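Local coordinates for protein 6-phosphogluconate dehydratase (Shewanella oneidensis, PDB 2GP4) that probably catalyses the dehydration of 6-phosphogluconate to 2-keto-3-deoxy-6-phosphogluconate in the Entner-Doudoroff pathway, and is captured as its apo form, free of the iron-sulfur cluster, at residues A[141-146]-A[503-508]; A[320-325]-A[529-534]; A[555-560]-A[580-585]; A[561-566]-A[574-579]. All coordinates share one frame; numbering follows the deposited sequence.

In the fold
Following the chain, residues 141-146 lead into helix 145-160 and find their partner 357 residues on, in the loop 503-508, which makes interaction 1. Before that long loop closes, 320-325 begins interaction 2, completed by 529-534 after strand 524-528, so the two contacts cross. They touch, with centres about 10 Å apart, and both join the helical N-terminal family region to the C-terminal one. Interactions 3 and 4 follow in series: 555-560 meets 580-585, and within that short loop the hairpin contact 561-566 with 574-579 is enclosed. A salt bridge from Arg585 to Asp562 joins this pair, which ties the edge of the eight-stranded sheet to helix 579-584.

Interaction 1 of 4, residues A[141-146]-A[503-508]; sequences GMELSL and GMPELH
Selenomethionine Met142 reaches across to Pro505 and Glu506 where a 3-10 turn, 141-143, leads into helix 145-160 and abuts the loop joining helices 499-502 and 511-519, a buried junction of the N- and C-terminal family regions. From CB the chain runs to CG, placed opposite the backbone N (chi1 178°), and CG rests 3.7 Å from Pro505 CB. Bends at the next two torsions carry SE past Glu506 N and bring CE over the backbone, 3.7 Å from Pro505 CA and 3.5 Å from Glu506 CG, with the Met142 and Glu506 side chains crossing at about a right angle. Glu143 meets the same proline ring farther along: its CG lies 3.7 Å from Pro505 CG, the two side chains side by side and pointing the same way, while its carboxylate goes on to a salt bridge with Arg601. At the start of the helix, Leu146 CG packs 3.7 Å from the terminal CE of selenomethionine Met504. No direct hydrogen bond joins the segments; water mediates instead. One water accepts from Leu146 N and has Met142 O and Gly503 O in reach as acceptors. A second lies 2.7 Å from Glu143 O and also 2.7 Å from Gly503 O.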
loop_
_atom_site.group_PDB
_atom_site.type_symbol
_atom_site.label_atom_id
_atom_site.label_comp_id
_atom_site.label_asym_id
_atom_site.label_seq_id
_atom_site.Cartn_x
_atom_site.Cartn_y
_atom_site.Cartn_z
ATOM N N GLY A 141 10.804 -12.231 -13.430
ATOM C CA GLY A 141 10.354 -10.859 -13.675
ATOM C C GLY A 141 9.738 -10.218 -12.440
ATOM O O GLY A 141 9.696 -8.992 -12.319
HETATM N N MSE A 142 9.275 -11.058 -11.516
HETATM C CA MSE A 142 8.716 -10.608 -10.244
HETATM C C MSE A 142 9.793 -9.928 -9.376
HETATM O O MSE A 142 9.481 -9.115 -8.507
HETATM C CB MSE A 142 8.028 -11.788 -9.532
HETATM C CG MSE A 142 7.424 -11.491 -8.163
HETATM SE SE MSE A 142 6.135 -10.015 -8.144
HETATM C CE MSE A 142 6.824 -9.061 -6.591
ATOM N N GLU A 143 11.061 -10.235 -9.652
ATOM C CA GLU A 143 12.194 -9.610 -8.952
ATOM C C GLU A 143 12.471 -8.163 -9.403
ATOM O O GLU A 143 13.350 -7.503 -8.852
ATOM C CB GLU A 143 13.456 -10.480 -9.066
ATOM C CG GLU A 143 13.409 -11.759 -8.219
ATOM C CD GLU A 143 14.558 -12.733 -8.489
ATOM O OE1 GLU A 143 15.619 -12.316 -9.012
ATOM O OE2 GLU A 143 14.403 -13.932 -8.162
ATOM N N LEU A 144 11.713 -7.680 -10.388
ATOM C CA LEU A 144 11.805 -6.291 -10.863
ATOM C C LEU A 144 10.603 -5.426 -10.460
ATOM O O LEU A 144 10.587 -4.215 -10.716
ATOM C CB LEU A 144 11.953 -6.248 -12.391
ATOM C CG LEU A 144 13.165 -6.875 -13.084
ATOM C CD1 LEU A 144 13.121 -6.570 -14.577
ATOM C CD2 LEU A 144 14.478 -6.393 -12.470
ATOM N N SER A 145 9.606 -6.053 -9.842
ATOM C CA SER A 145 8.342 -5.411 -9.505
ATOM C C SER A 145 8.479 -4.197 -8.577
ATOM O O SER A 145 7.905 -3.140 -8.838
ATOM C CB SER A 145 7.386 -6.441 -8.907
ATOM O OG SER A 145 6.299 -5.812 -8.255
ATOM N N LEU A 146 9.228 -4.358 -7.496
ATOM C CA LEU A 146 9.481 -3.255 -6.588
ATOM C C LEU A 146 10.352 -2.209 -7.290
ATOM O O LEU A 146 10.084 -1.006 -7.209
ATOM C CB LEU A 146 10.187 -3.759 -5.330
ATOM C CG LEU A 146 10.160 -2.953 -4.024
ATOM C CD1 LEU A 146 11.554 -2.978 -3.421
ATOM C CD2 LEU A 146 9.666 -1.509 -4.164
ATOM N N GLY A 503 15.588 -8.044 -5.041
ATOM C CA GLY A 503 14.539 -7.101 -5.417
ATOM C C GLY A 503 13.210 -7.347 -4.737
ATOM O O GLY A 503 12.188 -6.805 -5.159
HETATM N N MSE A 504 13.236 -8.168 -3.687
HETATM C CA MSE A 504 12.066 -8.508 -2.868
HETATM C C MSE A 504 10.848 -9.005 -3.671
HETATM O O MSE A 504 9.823 -8.329 -3.727
HETATM C CB MSE A 504 11.699 -7.321 -1.958
HETATM C CG MSE A 504 10.955 -7.679 -0.676
HETATM SE SE MSE A 504 10.284 -6.073 0.234
HETATM C CE MSE A 504 9.368 -5.288 -1.296
ATOM N N PRO A 505 10.952 -10.190 -4.300
ATOM C CA PRO A 505 9.774 -10.696 -4.999
ATOM C C PRO A 505 8.717 -11.220 -4.021
ATOM O O PRO A 505 9.063 -11.726 -2.954
ATOM C CB PRO A 505 10.338 -11.852 -5.831
ATOM C CG PRO A 505 11.511 -12.339 -5.049
ATOM C CD PRO A 505 12.098 -11.115 -4.410
ATOM N N GLU A 506 7.445 -11.084 -4.380
ATOM C CA GLU A 506 6.345 -11.686 -3.624
ATOM C C GLU A 506 6.510 -13.190 -3.654
ATOM O O GLU A 506 6.657 -13.783 -4.721
ATOM C CB GLU A 506 4.989 -11.313 -4.234
ATOM C CG GLU A 506 4.559 -9.868 -3.981
ATOM C CD GLU A 506 3.227 -9.539 -4.617
ATOM O OE1 GLU A 506 2.588 -10.462 -5.175
ATOM O OE2 GLU A 506 2.820 -8.358 -4.565
ATOM N N LEU A 507 6.517 -13.802 -2.478
ATOM C CA LEU A 507 6.754 -15.233 -2.381
ATOM C C LEU A 507 5.429 -15.964 -2.197
ATOM O O LEU A 507 4.843 -15.928 -1.130
ATOM C CB LEU A 507 7.733 -15.539 -1.244
ATOM C CG LEU A 507 9.078 -14.798 -1.260
ATOM C CD1 LEU A 507 9.717 -14.848 0.115
ATOM C CD2 LEU A 507 10.023 -15.347 -2.333
ATOM N N HIS A 508 4.965 -16.618 -3.258
ATOM C CA HIS A 508 3.639 -17.229 -3.272
ATOM C C HIS A 508 3.639 -18.705 -2.884
ATOM O O HIS A 508 2.581 -19.273 -2.646
ATOM C CB HIS A 508 2.975 -17.041 -4.641
ATOM C CG HIS A 508 2.792 -15.606 -5.028
ATOM N ND1 HIS A 508 1.849 -14.791 -4.439
ATOM C CD2 HIS A 508 3.440 -14.838 -5.938
ATOM C CE1 HIS A 508 1.920 -13.584 -4.974
ATOM N NE2 HIS A 508 2.876 -13.585 -5.885
HETATM O O HOH W 1 9.690 -7.121 -6.523
HETATM O O HOH W 2 12.228 -5.438 -7.471
#

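Interaction 2 of 4, residues A[320-325]-A[529-534]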
loop_
_atom_site.group_PDB
_atom_site.type_symbol
_atom_site.label_atom_id
_atom_site.label_comp_id
_atom_site.label_asym_id
_atom_site.label_seq_id
_atom_site.Cartn_x
_atom_site.Cartn_y
_atom_site.Cartn_z
ATOM N N SER A 320 -3.278 -4.464 1.201
ATOM C CA SER A 320 -2.011 -5.167 1.084
ATOM C C SER A 320 -0.923 -4.584 1.980
ATOM O O SER A 320 -0.825 -3.366 2.137
ATOM C CB SER A 320 -1.550 -5.147 -0.375
ATOM O OG SER A 320 -0.332 -5.848 -0.523
ATOM N N THR A 321 -0.099 -5.464 2.556
ATOM C CA THR A 321 1.046 -5.037 3.357
ATOM C C THR A 321 2.140 -4.457 2.479
ATOM O O THR A 321 3.089 -3.863 2.983
ATOM C CB THR A 321 1.638 -6.170 4.207
ATOM O OG1 THR A 321 1.906 -7.310 3.381
ATOM C CG2 THR A 321 0.687 -6.554 5.313
ATOM N N ASN A 322 2.001 -4.624 1.167
ATOM C CA ASN A 322 2.885 -3.957 0.210
ATOM C C ASN A 322 2.720 -2.441 0.253
ATOM O O ASN A 322 3.693 -1.699 0.111
ATOM C CB ASN A 322 2.654 -4.479 -1.212
ATOM C CG ASN A 322 3.130 -5.914 -1.396
ATOM O OD1 ASN A 322 4.014 -6.395 -0.676
ATOM N ND2 ASN A 322 2.555 -6.603 -2.378
ATOM N N LEU A 323 1.488 -1.989 0.473
ATOM C CA LEU A 323 1.195 -0.556 0.495
ATOM C C LEU A 323 1.821 0.170 1.670
ATOM O O LEU A 323 1.923 1.392 1.651
ATOM C CB LEU A 323 -0.307 -0.288 0.458
ATOM C CG LEU A 323 -0.857 0.233 -0.869
ATOM C CD1 LEU A 323 -1.396 -0.903 -1.708
ATOM C CD2 LEU A 323 -1.955 1.250 -0.588
ATOM N N THR A 324 2.243 -0.574 2.688
ATOM C CA THR A 324 2.931 0.033 3.821
ATOM C C THR A 324 4.254 0.643 3.356
ATOM O O THR A 324 4.613 1.737 3.777
ATOM C CB THR A 324 3.168 -0.973 4.986
ATOM O OG1 THR A 324 4.025 -2.032 4.550
ATOM C CG2 THR A 324 1.848 -1.560 5.491
HETATM N N MSE A 325 4.963 -0.060 2.474
HETATM C CA MSE A 325 6.223 0.438 1.920
HETATM C C MSE A 325 6.026 1.656 1.015
HETATM O O MSE A 325 6.794 2.621 1.081
HETATM C CB MSE A 325 6.947 -0.667 1.145
HETATM C CG MSE A 325 7.709 -1.661 1.998
HETATM SE SE MSE A 325 8.488 -3.069 0.878
HETATM C CE MSE A 325 6.808 -3.880 0.276
ATOM N N ASP A 529 12.935 -11.958 5.394
ATOM C CA ASP A 529 13.336 -10.576 5.129
ATOM C C ASP A 529 12.628 -10.052 3.887
ATOM O O ASP A 529 12.772 -8.883 3.514
ATOM C CB ASP A 529 14.861 -10.436 5.012
ATOM C CG ASP A 529 15.502 -11.505 4.135
ATOM O OD1 ASP A 529 14.793 -12.196 3.366
ATOM O OD2 ASP A 529 16.745 -11.642 4.213
ATOM N N GLY A 530 11.849 -10.935 3.266
ATOM C CA GLY A 530 11.027 -10.593 2.120
ATOM C C GLY A 530 9.558 -10.443 2.467
ATOM O O GLY A 530 9.210 -9.972 3.548
ATOM N N ARG A 531 8.704 -10.865 1.539
ATOM C CA ARG A 531 7.265 -10.655 1.619
ATOM C C ARG A 531 6.535 -11.761 0.864
ATOM O O ARG A 531 7.133 -12.449 0.040
ATOM C CB ARG A 531 6.902 -9.290 1.013
ATOM C CG ARG A 531 7.358 -9.107 -0.440
ATOM C CD ARG A 531 6.778 -7.865 -1.070
ATOM N NE ARG A 531 7.270 -7.658 -2.436
ATOM C CZ ARG A 531 6.800 -6.740 -3.284
ATOM N NH1 ARG A 531 5.815 -5.924 -2.921
ATOM N NH2 ARG A 531 7.316 -6.632 -4.503
HETATM N N MSE A 532 5.248 -11.926 1.144
HETATM C CA MSE A 532 4.400 -12.825 0.365
HETATM C C MSE A 532 3.539 -12.014 -0.603
HETATM O O MSE A 532 3.903 -10.897 -0.971
HETATM C CB MSE A 532 3.533 -13.684 1.286
HETATM C CG MSE A 532 4.203 -14.962 1.730
HETATM SE SE MSE A 532 5.541 -14.660 3.105
HETATM C CE MSE A 532 4.613 -15.537 4.579
ATOM N N SER A 533 2.401 -12.574 -1.007
ATOM C CA SER A 533 1.433 -11.886 -1.874
ATOM C C SER A 533 0.986 -10.510 -1.360
ATOM O O SER A 533 0.445 -9.704 -2.119
ATOM C CB SER A 533 0.198 -12.767 -2.071
ATOM O OG SER A 533 -0.390 -13.105 -0.824
ATOM N N GLY A 534 1.202 -10.249 -0.073
ATOM C CA GLY A 534 0.682 -9.039 0.557
ATOM C C GLY A 534 -0.641 -9.254 1.278
ATOM O O GLY A 534 -1.102 -8.377 2.014
#
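Gly534 O takes the backbone N-H of Thr321 at 3.1 Å, a nearly straight bond (166° at the hydrogen) that arrives in the carbonyl plane on a lone pair. Ser320 CA adds a CA-H...O contact to that oxygen at 3.5 Å. Gly534 packs closely enough that a CB on it would collide with Ser320 OG, so a side chain has no place at this point. The second bond is made by side chains: Arg531 NH1 donates to Asn322 OD1 at 2.9 Å. The oxygen lies near the guanidinium plane, yet the donor stands above the amide plane and uses no lone pair; the two planes are 63° apart. Arg531 CG sits between its own backbone N and carbonyl carbon (chi1 57°), and the extended chain beyond it delivers NH1 to the amide, with selenomethionine Met325 CE 3.9 Å from that nitrogen. The buried guanidinium has a further bond, from NE to Met504 O, which helps fix its rotation, and Asn322 ND2 has a weak one to Glu506 OE2. Ser320 OG accepts from Asn322 N at 3.1 Å, a capping bond, so the arrangement is that of a serine-capped helix start, helix 322-333, docked on the loop after strand 524-528.

Interaction 3 of 4, residues A[555-560]-A[580-585]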
loop_
_atom_site.group_PDB
_atom_site.type_symbol
_atom_site.label_atom_id
_atom_site.label_comp_id
_atom_site.label_asym_id
_atom_site.label_seq_id
_atom_site.Cartn_x
_atom_site.Cartn_y
_atom_site.Cartn_z
ATOM N N ILE A 555 19.172 -12.622 11.092
ATOM C CA ILE A 555 18.581 -13.708 10.295
ATOM C C ILE A 555 19.635 -14.530 9.524
ATOM O O ILE A 555 19.446 -15.724 9.292
ATOM C CB ILE A 555 17.480 -13.179 9.329
ATOM C CG1 ILE A 555 16.802 -14.341 8.593
ATOM C CG2 ILE A 555 18.054 -12.143 8.364
ATOM C CD1 ILE A 555 15.629 -13.951 7.725
ATOM N N ALA A 556 20.738 -13.886 9.144
ATOM C CA ALA A 556 21.814 -14.537 8.394
ATOM C C ALA A 556 22.596 -15.556 9.225
ATOM O O ALA A 556 23.187 -16.486 8.674
ATOM C CB ALA A 556 22.768 -13.487 7.804
ATOM N N LYS A 557 22.591 -15.381 10.543
ATOM C CA LYS A 557 23.321 -16.274 11.452
ATOM C C LYS A 557 22.484 -17.426 12.006
ATOM O O LYS A 557 23.039 -18.392 12.549
ATOM C CB LYS A 557 23.962 -15.482 12.594
ATOM C CG LYS A 557 25.241 -14.753 12.187
ATOM C CD LYS A 557 25.911 -14.089 13.373
ATOM C CE LYS A 557 27.189 -13.381 12.948
ATOM N NZ LYS A 557 27.920 -12.835 14.123
ATOM N N VAL A 558 21.160 -17.324 11.865
ATOM C CA VAL A 558 20.237 -18.363 12.335
ATOM C C VAL A 558 20.627 -19.724 11.747
ATOM O O VAL A 558 20.929 -19.830 10.558
ATOM C CB VAL A 558 18.765 -18.036 11.976
ATOM C CG1 VAL A 558 17.817 -19.077 12.569
ATOM C CG2 VAL A 558 18.377 -16.654 12.464
ATOM N N GLN A 559 20.644 -20.750 12.591
ATOM C CA GLN A 559 20.973 -22.106 12.162
ATOM C C GLN A 559 19.790 -23.016 12.442
ATOM O O GLN A 559 18.961 -22.704 13.293
ATOM C CB GLN A 559 22.224 -22.616 12.894
ATOM C CG GLN A 559 23.507 -21.873 12.533
ATOM C CD GLN A 559 24.739 -22.343 13.309
ATOM O OE1 GLN A 559 24.693 -23.317 14.071
ATOM N NE2 GLN A 559 25.856 -21.648 13.105
ATOM N N ASP A 560 19.703 -24.133 11.723
ATOM C CA ASP A 560 18.664 -25.125 11.981
ATOM C C ASP A 560 18.704 -25.557 13.443
ATOM O O ASP A 560 19.776 -25.826 13.997
ATOM C CB ASP A 560 18.833 -26.343 11.070
ATOM C CG ASP A 560 18.692 -25.998 9.599
ATOM O OD1 ASP A 560 17.572 -25.635 9.170
ATOM O OD2 ASP A 560 19.706 -26.101 8.869
ATOM N N THR A 580 26.924 -14.247 22.926
ATOM C CA THR A 580 28.233 -14.911 22.912
ATOM C C THR A 580 28.303 -16.061 21.901
ATOM O O THR A 580 29.281 -16.170 21.156
ATOM C CB THR A 580 28.649 -15.415 24.314
ATOM O OG1 THR A 580 27.677 -16.347 24.806
ATOM C CG2 THR A 580 28.765 -14.253 25.288
ATOM N N GLU A 581 27.267 -16.901 21.862
ATOM C CA GLU A 581 27.199 -17.969 20.865
ATOM C C GLU A 581 27.086 -17.409 19.445
ATOM O O GLU A 581 27.519 -18.049 18.485
ATOM C CB GLU A 581 26.050 -18.947 21.149
ATOM C CG GLU A 581 26.191 -20.276 20.393
ATOM C CD GLU A 581 24.954 -21.159 20.447
ATOM O OE1 GLU A 581 24.212 -21.114 21.454
ATOM O OE2 GLU A 581 24.734 -21.917 19.474
ATOM N N LEU A 582 26.514 -16.215 19.313
ATOM C CA LEU A 582 26.375 -15.580 18.001
ATOM C C LEU A 582 27.684 -14.981 17.493
ATOM O O LEU A 582 27.881 -14.840 16.284
ATOM C CB LEU A 582 25.265 -14.523 18.015
ATOM C CG LEU A 582 23.831 -15.064 18.059
ATOM C CD1 LEU A 582 22.833 -13.975 18.442
ATOM C CD2 LEU A 582 23.442 -15.725 16.738
ATOM N N ALA A 583 28.577 -14.643 18.422
ATOM C CA ALA A 583 29.901 -14.116 18.084
ATOM C C ALA A 583 30.822 -15.182 17.476
ATOM O O ALA A 583 31.764 -14.855 16.745
ATOM C CB ALA A 583 30.550 -13.482 19.309
ATOM N N THR A 584 30.549 -16.448 17.783
ATOM C CA THR A 584 31.329 -17.565 17.247
ATOM C C THR A 584 30.901 -17.904 15.820
ATOM O O THR A 584 31.699 -18.416 15.029
ATOM C CB THR A 584 31.199 -18.836 18.120
ATOM O OG1 THR A 584 29.860 -19.340 18.051
ATOM C CG2 THR A 584 31.560 -18.546 19.577
ATOM N N ARG A 585 29.642 -17.606 15.501
ATOM C CA ARG A 585 29.037 -17.991 14.221
ATOM C C ARG A 585 29.450 -17.110 13.044
ATOM O O ARG A 585 29.540 -15.885 13.165
ATOM C CB ARG A 585 27.509 -18.008 14.333
ATOM C CG ARG A 585 26.959 -19.116 15.207
ATOM C CD ARG A 585 25.450 -19.036 15.312
ATOM N NE ARG A 585 24.915 -20.043 16.227
ATOM C CZ ARG A 585 23.630 -20.382 16.310
ATOM N NH1 ARG A 585 22.727 -19.801 15.530
ATOM N NH2 ARG A 585 23.246 -21.309 17.173
#
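The Gln559 amide lies flat over one face of the Arg585 guanidinium, the two planes only 9° apart, with Gln559 CD 3.6 Å above the guanidinium plane and displaced toward its rim. This is an offset stack, and it extends back along the arginine chain: Gln559 NE2 comes within 3.4 Å of Arg585 CD. With Arg585 CG opposite the carbonyl carbon (chi1 -69°) and the chain extended as far as NE, the head is carried off the helix end and up to the facing loop. There NH1 gives a weak, long hydrogen bond to Lys557 O, 3.3 Å away and near the guanidinium plane. NH2 turns back to its own helix and forms a salt bridge with Glu581 OE2 at 2.8 Å, met from above the carboxylate plane. The strongest partner of the arginine is Asp562, whose OD2 is bridged by NH1, so two acids and a carbonyl meet NH1 and NH2, which probably stabilises the charge. Cut back to an alanine, this position would probably leave Asp562 and Glu581 without their common cation and the Gln559 amide free to turn. Lys557 reaches the other way, its extended chain running from the loop to the helix. Its NZ donates to Leu582 O at 2.9 Å from above the carbonyl plane, while CE passes 3.4 Å from Arg585 O. The arrangement is the C-terminal end of helix 579-584, with a main-chain carbonyl met by a lysine, held to the loop before strand 563-567 by an amide-guanidinium stack.

Interaction 4 of 4, residues A[561-566]-A[574-579]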
loop_
_atom_site.group_PDB
_atom_site.type_symbol
_atom_site.label_atom_id
_atom_site.label_comp_id
_atom_site.label_asym_id
_atom_site.label_seq_id
_atom_site.Cartn_x
_atom_site.Cartn_y
_atom_site.Cartn_z
ATOM N N GLY A 561 17.535 -25.598 14.070
ATOM C CA GLY A 561 17.426 -26.049 15.452
ATOM C C GLY A 561 17.247 -24.916 16.440
ATOM O O GLY A 561 16.547 -25.076 17.440
ATOM N N ASP A 562 17.881 -23.773 16.167
ATOM C CA ASP A 562 17.765 -22.590 17.024
ATOM C C ASP A 562 16.308 -22.311 17.351
ATOM O O ASP A 562 15.448 -22.400 16.474
ATOM C CB ASP A 562 18.343 -21.354 16.333
ATOM C CG ASP A 562 19.829 -21.463 16.054
ATOM O OD1 ASP A 562 20.478 -22.417 16.536
ATOM O OD2 ASP A 562 20.351 -20.579 15.343
ATOM N N LEU A 563 16.029 -21.978 18.607
ATOM C CA LEU A 563 14.678 -21.585 18.993
ATOM C C LEU A 563 14.402 -20.148 18.569
ATOM O O LEU A 563 15.195 -19.243 18.840
ATOM C CB LEU A 563 14.451 -21.739 20.499
ATOM C CG LEU A 563 14.060 -23.082 21.141
ATOM C CD1 LEU A 563 13.110 -23.920 20.271
ATOM C CD2 LEU A 563 15.285 -23.889 21.516
ATOM N N ILE A 564 13.273 -19.958 17.896
ATOM C CA ILE A 564 12.794 -18.638 17.516
ATOM C C ILE A 564 11.403 -18.426 18.087
ATOM O O ILE A 564 10.513 -19.257 17.898
ATOM C CB ILE A 564 12.734 -18.486 15.995
ATOM C CG1 ILE A 564 14.109 -18.117 15.452
ATOM C CG2 ILE A 564 11.693 -17.446 15.594
ATOM C CD1 ILE A 564 14.300 -18.470 13.993
ATOM N N ARG A 565 11.226 -17.312 18.788
ATOM C CA ARG A 565 9.936 -16.969 19.358
ATOM C C ARG A 565 9.302 -15.874 18.515
ATOM O O ARG A 565 9.830 -14.766 18.437
ATOM C CB ARG A 565 10.091 -16.515 20.818
ATOM C CG ARG A 565 8.774 -16.208 21.538
ATOM C CD ARG A 565 8.984 -15.592 22.927
ATOM N NE ARG A 565 9.686 -16.494 23.843
ATOM C CZ ARG A 565 10.794 -16.191 24.520
ATOM N NH1 ARG A 565 11.349 -14.986 24.423
ATOM N NH2 ARG A 565 11.344 -17.097 25.318
ATOM N N VAL A 566 8.193 -16.200 17.856
ATOM C CA VAL A 566 7.338 -15.178 17.248
ATOM C C VAL A 566 6.122 -14.957 18.146
ATOM O O VAL A 566 5.224 -15.793 18.228
ATOM C CB VAL A 566 6.960 -15.483 15.754
ATOM C CG1 VAL A 566 6.395 -16.875 15.591
ATOM C CG2 VAL A 566 5.994 -14.437 15.205
ATOM N N SER A 574 12.244 -12.965 18.812
ATOM C CA SER A 574 13.536 -13.279 19.404
ATOM C C SER A 574 14.154 -14.570 18.888
ATOM O O SER A 574 13.482 -15.595 18.812
ATOM C CB SER A 574 13.419 -13.368 20.931
ATOM O OG SER A 574 12.959 -12.148 21.491
ATOM N N LEU A 575 15.441 -14.506 18.550
ATOM C CA LEU A 575 16.254 -15.698 18.359
ATOM C C LEU A 575 16.849 -16.079 19.715
ATOM O O LEU A 575 17.599 -15.309 20.319
ATOM C CB LEU A 575 17.354 -15.451 17.323
ATOM C CG LEU A 575 18.281 -16.613 16.938
ATOM C CD1 LEU A 575 17.515 -17.752 16.262
ATOM C CD2 LEU A 575 19.432 -16.131 16.055
ATOM N N LEU A 576 16.507 -17.271 20.190
ATOM C CA LEU A 576 16.839 -17.680 21.553
ATOM C C LEU A 576 18.224 -18.312 21.651
ATOM O O LEU A 576 18.374 -19.458 22.076
ATOM C CB LEU A 576 15.759 -18.611 22.112
ATOM C CG LEU A 576 14.459 -18.003 22.654
ATOM C CD1 LEU A 576 13.722 -17.186 21.630
ATOM C CD2 LEU A 576 13.558 -19.113 23.170
ATOM N N VAL A 577 19.233 -17.553 21.232
ATOM C CA VAL A 577 20.630 -17.927 21.411
ATOM C C VAL A 577 21.360 -16.721 21.987
ATOM O O VAL A 577 20.997 -15.577 21.699
ATOM C CB VAL A 577 21.309 -18.389 20.086
ATOM C CG1 VAL A 577 20.640 -19.630 19.530
ATOM C CG2 VAL A 577 21.270 -17.299 19.056
ATOM N N SER A 578 22.380 -16.975 22.804
ATOM C CA SER A 578 23.132 -15.907 23.463
ATOM C C SER A 578 23.928 -15.075 22.466
ATOM O O SER A 578 24.305 -15.566 21.397
ATOM C CB SER A 578 24.078 -16.494 24.513
ATOM O OG SER A 578 24.994 -17.397 23.919
ATOM N N ASP A 579 24.176 -13.815 22.825
ATOM C CA ASP A 579 25.062 -12.939 22.055
ATOM C C ASP A 579 26.448 -13.569 21.880
ATOM O O ASP A 579 27.057 -13.450 20.812
ATOM C CB ASP A 579 25.198 -11.568 22.731
ATOM C CG ASP A 579 24.079 -10.602 22.353
ATOM O OD1 ASP A 579 22.907 -11.025 22.250
ATOM O OD2 ASP A 579 24.374 -9.401 22.171
HETATM O O HOH W 3 17.978 -22.116 20.554
#
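Strands 563-567 and 572-575 form a beta hairpin at one edge of the mixed sheet, and this contact is its open end, where the second strand breaks off toward helix 579-584. Arg565 and Ser574 are an antiparallel hydrogen-bonded pair: Arg565 N reaches Ser574 O at 2.8 Å, and Ser574 N reaches Arg565 O at 3.0 Å. A further backbone bond runs from Leu576 N to Leu563 O at 2.7 Å, nearly straight at 168°. Leu576 then centres an inverse gamma turn, closed by a weak bond from Val577 N to Leu575 O, and beyond the last direct bond a water accepts from Leu563 N and donates to Leu576 O. On the face of Ile564 and Leu575, Leu575 CD1 lies 3.5 Å from Ile564 CG1; it also touches Asp562 CB at 3.7 Å. The other face carries Arg565, whose CG lies opposite its backbone N (chi1 -177°) and whose chain bends at chi3 (-63°), bringing the guanidinium over Leu576. Leu576 CD1 sits 4.2 Å above the centre of that plane, and its CD2 is 3.7 Å from Arg565 NH2. Leu576 CB also meets Leu563 CB. A serine in its place would probably uncover the guanidinium face, leave a gap beside Leu563 and let the Arg565 head shift. Arg565 makes salt bridges from NE to Glu465 and from NH1 to Glu572, the latter acid also accepting from Ser574 OG. The flat cation is therefore held by charge at NE and NH1 and by a hydrocarbon branch over one face, a division that lets it pair with acids while packing against a leucine.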